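Local coordinates for capsid protein (Penaeus vannamei nodavirus, PDB 5YKZ), which forms the protruding domain of a shrimp nodavirus capsid protein, which pairs with a second copy to build the dimeric spikes on the particle surface, at residues Ile56-Ile70 with Asn73-Val87. Numbering follows the deposited sequence.
Sequences IYILSATPVEGEGTI and NMDPTVTTVSGFIKV
Met74 N donates to Tyr57 O at 2.9 Å in an almost straight bond (171°), nearly in line with the carbonyl. Next to it Ile58 and Asn73 form an antiparallel non-hydrogen-bonded pair. With CG anti to the backbone N (chi1 -179°), the Asn73 amide lies alongside Ile58, both side chains pointing the same way; Ile58 CG1 comes to 3.6 Å from Asn73 OD1 and its CD1 rests near ND2. Ile56 CG2 also lies against Asn73 OD1, which accepts from the backbone N of Asp75 to close an Asx turn. Ile56 CG2 is 3.3 Å from that same Asp75 N, and its CD1 reaches the Asp75 carboxylate. The carboxylate opens a second Asx turn: two bonds grip OD1, from the N and OG1 of Thr77 on one face of its plane, at the start of the type I turn Asp75-Val78.

At the far end Glu67 and Lys86 are a hydrogen-bonded pair, each N 2.9 Å from the other's O. Glu67, bent at chi2 (79°), brings OE2 to 3.5 Å from Lys86 CG, touching the aliphatic stem; Lys86 NZ turns to the second subunit, with a salt bridge to Asp7 and a hydrogen bond to Val8 O of that chain. Between the two ends Ile85 packs between Pro63 of strand 58-63 and Ile70 of strand 66-73: its CG2 lies 3.8 Å from Pro63 CD, and its side chain crosses that of Ile70 at about a right angle. Gly68 and Gly83, both at positive phi, turn CA-H groups onto carbonyls across the hairpin, Gly68 CA to Phe84 O and Gly83 CA to Thr69 O at 3.3 Å.

Strand 66-73 sits between strands 58-63 and 79-88 in the antiparallel sheet; strand 95-101 continues it beyond 58-63, strand 38-48 beyond 79-88, and Thr79 and Val81 pair with a strand of the second subunit.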
# COMPACT_ATOMS: atom_id res chain seq x y z
N ILE B 56 -9.95 9.72 15.14
CA ILE B 56 -9.03 9.35 14.07
C ILE B 56 -8.91 7.80 14.03
O ILE B 56 -8.58 7.18 15.03
CB ILE B 56 -7.72 9.98 14.27
CG1 ILE B 56 -7.80 11.55 14.44
CG2 ILE B 56 -6.78 9.66 13.08
CD1 ILE B 56 -6.48 12.17 14.91
N TYR B 57 -9.04 7.24 12.83
CA TYR B 57 -8.71 5.83 12.56
C TYR B 57 -7.19 5.74 12.56
O TYR B 57 -6.53 6.34 11.68
CB TYR B 57 -9.26 5.40 11.22
CG TYR B 57 -9.02 3.94 10.92
CD1 TYR B 57 -7.86 3.49 10.40
CD2 TYR B 57 -9.99 3.00 11.17
CE1 TYR B 57 -7.62 2.15 10.19
CE2 TYR B 57 -9.82 1.67 10.92
CZ TYR B 57 -8.58 1.24 10.45
OH TYR B 57 -8.33 -0.11 10.22
N ILE B 58 -6.60 5.00 13.52
CA ILE B 58 -5.19 4.74 13.62
C ILE B 58 -4.96 3.30 13.92
O ILE B 58 -5.31 2.83 15.04
CB ILE B 58 -4.53 5.60 14.73
CG1 ILE B 58 -4.83 7.12 14.56
CG2 ILE B 58 -3.02 5.39 14.70
CD1 ILE B 58 -4.24 8.03 15.62
N LEU B 59 -4.40 2.59 12.97
CA LEU B 59 -4.11 1.17 13.10
C LEU B 59 -2.63 0.97 13.03
O LEU B 59 -1.96 1.58 12.11
CB LEU B 59 -4.84 0.39 12.01
CG LEU B 59 -4.57 -1.12 11.99
CD1 LEU B 59 -5.76 -1.88 11.51
CD2 LEU B 59 -3.39 -1.44 11.05
N SER B 60 -2.09 0.09 13.80
CA SER B 60 -0.73 -0.38 13.64
C SER B 60 -0.76 -1.92 13.68
O SER B 60 -1.47 -2.48 14.52
CB SER B 60 0.12 0.13 14.78
OG SER B 60 1.48 -0.13 14.59
N ALA B 61 0.02 -2.55 12.82
CA ALA B 61 0.11 -4.02 12.77
C ALA B 61 1.53 -4.38 12.71
O ALA B 61 2.30 -3.91 11.84
CB ALA B 61 -0.65 -4.55 11.65
N THR B 62 1.91 -5.42 13.48
CA THR B 62 3.26 -5.90 13.44
C THR B 62 3.17 -7.43 13.53
O THR B 62 2.39 -7.91 14.39
CB THR B 62 4.08 -5.42 14.64
OG1 THR B 62 3.50 -6.00 15.82
CG2 THR B 62 4.26 -3.93 14.61
N PRO B 63 3.96 -8.20 12.79
CA PRO B 63 3.93 -9.63 13.00
C PRO B 63 4.38 -9.98 14.41
O PRO B 63 5.30 -9.37 14.93
CB PRO B 63 4.90 -10.13 11.94
CG PRO B 63 5.88 -9.02 11.76
CD PRO B 63 5.06 -7.76 11.90
N VAL B 64 3.86 -11.09 14.97
CA VAL B 64 4.39 -11.56 16.24
C VAL B 64 5.80 -12.01 16.07
O VAL B 64 6.60 -11.89 17.03
CB VAL B 64 3.47 -12.60 16.89
CG1 VAL B 64 2.06 -12.07 17.14
CG2 VAL B 64 3.48 -13.89 16.23
N GLU B 65 6.16 -12.55 14.91
CA GLU B 65 7.49 -13.00 14.58
C GLU B 65 7.76 -12.65 13.12
O GLU B 65 7.29 -13.33 12.22
CB GLU B 65 7.59 -14.51 14.80
CG GLU B 65 8.93 -15.09 14.39
CD GLU B 65 10.02 -14.56 15.12
OE1 GLU B 65 10.03 -14.55 16.39
OE2 GLU B 65 11.02 -14.13 14.49
N GLY B 66 8.44 -11.58 12.88
CA GLY B 66 8.74 -11.07 11.52
C GLY B 66 9.20 -9.66 11.52
O GLY B 66 9.49 -9.13 12.60
N GLU B 67 9.30 -9.04 10.36
CA GLU B 67 9.89 -7.75 10.23
C GLU B 67 8.88 -6.73 9.74
O GLU B 67 7.92 -7.07 8.99
CB GLU B 67 11.08 -7.80 9.29
CG GLU B 67 12.17 -8.73 9.83
CD GLU B 67 11.89 -10.19 9.59
OE1 GLU B 67 12.03 -11.00 10.47
OE2 GLU B 67 11.47 -10.55 8.44
N GLY B 68 9.02 -5.49 10.14
CA GLY B 68 8.25 -4.42 9.72
C GLY B 68 6.98 -4.16 10.52
O GLY B 68 6.60 -4.97 11.37
N THR B 69 6.39 -3.03 10.24
CA THR B 69 5.16 -2.56 10.85
C THR B 69 4.31 -1.89 9.76
O THR B 69 4.85 -1.06 9.02
CB THR B 69 5.39 -1.51 11.91
OG1 THR B 69 6.22 -2.08 12.98
CG2 THR B 69 4.12 -0.96 12.60
N ILE B 70 3.03 -2.20 9.67
CA ILE B 70 2.08 -1.42 8.84
C ILE B 70 1.44 -0.37 9.69
O ILE B 70 0.96 -0.67 10.79
CB ILE B 70 1.06 -2.36 8.16
CG1 ILE B 70 1.74 -3.07 7.04
CG2 ILE B 70 -0.10 -1.56 7.67
CD1 ILE B 70 0.87 -4.14 6.35
N ASN B 73 -2.66 5.68 9.59
CA ASN B 73 -3.01 6.78 10.48
C ASN B 73 -3.73 7.81 9.62
O ASN B 73 -3.10 8.46 8.77
CB ASN B 73 -1.82 7.34 11.24
CG ASN B 73 -2.25 8.46 12.16
OD1 ASN B 73 -3.20 9.07 12.00
ND2 ASN B 73 -1.40 8.68 13.18
N MET B 74 -5.03 7.94 9.79
CA MET B 74 -5.83 8.80 9.00
C MET B 74 -5.93 10.25 9.59
O MET B 74 -6.79 11.00 9.20
CB MET B 74 -7.16 8.20 8.68
CG MET B 74 -7.03 6.89 7.89
SD MET B 74 -5.90 6.84 6.54
CE MET B 74 -6.67 7.89 5.60
N ASP B 75 -5.07 10.63 10.46
CA ASP B 75 -5.04 12.02 11.01
C ASP B 75 -4.97 12.98 9.82
O ASP B 75 -4.03 12.91 9.04
CB ASP B 75 -3.86 12.18 11.90
CG ASP B 75 -3.80 13.53 12.68
OD1 ASP B 75 -4.24 14.53 12.08
OD2 ASP B 75 -3.27 13.48 13.78
N PRO B 76 -5.89 13.93 9.73
CA PRO B 76 -5.82 14.81 8.56
C PRO B 76 -4.61 15.69 8.52
O PRO B 76 -4.21 16.24 7.42
CB PRO B 76 -7.05 15.68 8.68
CG PRO B 76 -7.82 15.28 9.82
CD PRO B 76 -7.10 14.11 10.51
N THR B 77 -3.90 15.88 9.60
CA THR B 77 -2.63 16.65 9.62
C THR B 77 -1.41 15.88 9.37
O THR B 77 -0.30 16.46 9.15
CB THR B 77 -2.50 17.47 11.00
OG1 THR B 77 -2.20 16.57 12.06
CG2 THR B 77 -3.77 18.10 11.23
N VAL B 78 -1.50 14.53 9.43
CA VAL B 78 -0.34 13.74 9.38
C VAL B 78 -0.81 12.35 8.99
O VAL B 78 -0.98 11.45 9.85
CB VAL B 78 0.55 13.81 10.64
CG1 VAL B 78 -0.20 13.46 11.93
CG2 VAL B 78 1.82 13.03 10.45
N THR B 79 -1.10 12.19 7.72
CA THR B 79 -1.76 10.92 7.23
C THR B 79 -0.71 9.99 6.72
O THR B 79 0.16 10.38 5.91
CB THR B 79 -2.69 11.28 6.11
OG1 THR B 79 -3.56 12.37 6.45
CG2 THR B 79 -3.55 10.10 5.77
N THR B 80 -0.71 8.75 7.21
CA THR B 80 0.25 7.73 6.80
C THR B 80 -0.46 6.47 6.35
O THR B 80 -1.36 5.99 7.09
CB THR B 80 1.17 7.41 7.97
OG1 THR B 80 1.94 8.57 8.28
CG2 THR B 80 2.09 6.27 7.73
N VAL B 81 -0.06 5.94 5.22
CA VAL B 81 -0.47 4.57 4.80
C VAL B 81 0.82 3.96 4.33
O VAL B 81 1.22 4.19 3.17
CB VAL B 81 -1.55 4.60 3.77
CG1 VAL B 81 -1.94 3.18 3.39
CG2 VAL B 81 -2.81 5.33 4.25
N SER B 82 1.55 3.27 5.21
CA SER B 82 2.92 2.93 4.88
C SER B 82 3.37 1.70 5.67
O SER B 82 2.64 1.19 6.56
CB SER B 82 3.80 4.11 5.20
OG SER B 82 5.04 3.98 4.49
N GLY B 83 4.56 1.27 5.37
CA GLY B 83 5.13 0.07 5.95
C GLY B 83 4.82 -1.17 5.21
O GLY B 83 3.81 -1.25 4.54
N PHE B 84 5.71 -2.14 5.37
CA PHE B 84 5.51 -3.43 4.77
C PHE B 84 6.08 -4.47 5.69
O PHE B 84 7.14 -4.25 6.36
CB PHE B 84 6.12 -3.54 3.36
CG PHE B 84 7.53 -2.98 3.20
CD1 PHE B 84 8.65 -3.72 3.38
CD2 PHE B 84 7.71 -1.69 2.79
CE1 PHE B 84 9.89 -3.21 3.22
CE2 PHE B 84 8.93 -1.20 2.55
CZ PHE B 84 10.01 -1.90 2.80
N ILE B 85 5.40 -5.57 5.84
CA ILE B 85 5.74 -6.66 6.76
C ILE B 85 6.27 -7.83 5.99
O ILE B 85 5.70 -8.24 4.97
CB ILE B 85 4.46 -7.06 7.56
CG1 ILE B 85 4.13 -6.01 8.56
CG2 ILE B 85 4.68 -8.43 8.22
CD1 ILE B 85 2.76 -6.14 9.20
N LYS B 86 7.34 -8.42 6.45
CA LYS B 86 7.84 -9.70 6.00
C LYS B 86 7.56 -10.70 7.09
O LYS B 86 7.94 -10.50 8.23
CB LYS B 86 9.33 -9.63 5.71
CG LYS B 86 10.03 -10.91 5.32
CD LYS B 86 9.41 -11.74 4.22
CE LYS B 86 9.51 -10.97 2.96
NZ LYS B 86 10.86 -10.61 2.53
N VAL B 87 6.90 -11.79 6.75
CA VAL B 87 6.49 -12.78 7.72
C VAL B 87 6.50 -14.14 7.09
O VAL B 87 6.13 -14.32 5.89
CB VAL B 87 5.11 -12.44 8.31
CG1 VAL B 87 4.03 -12.39 7.20
CG2 VAL B 87 4.76 -13.35 9.49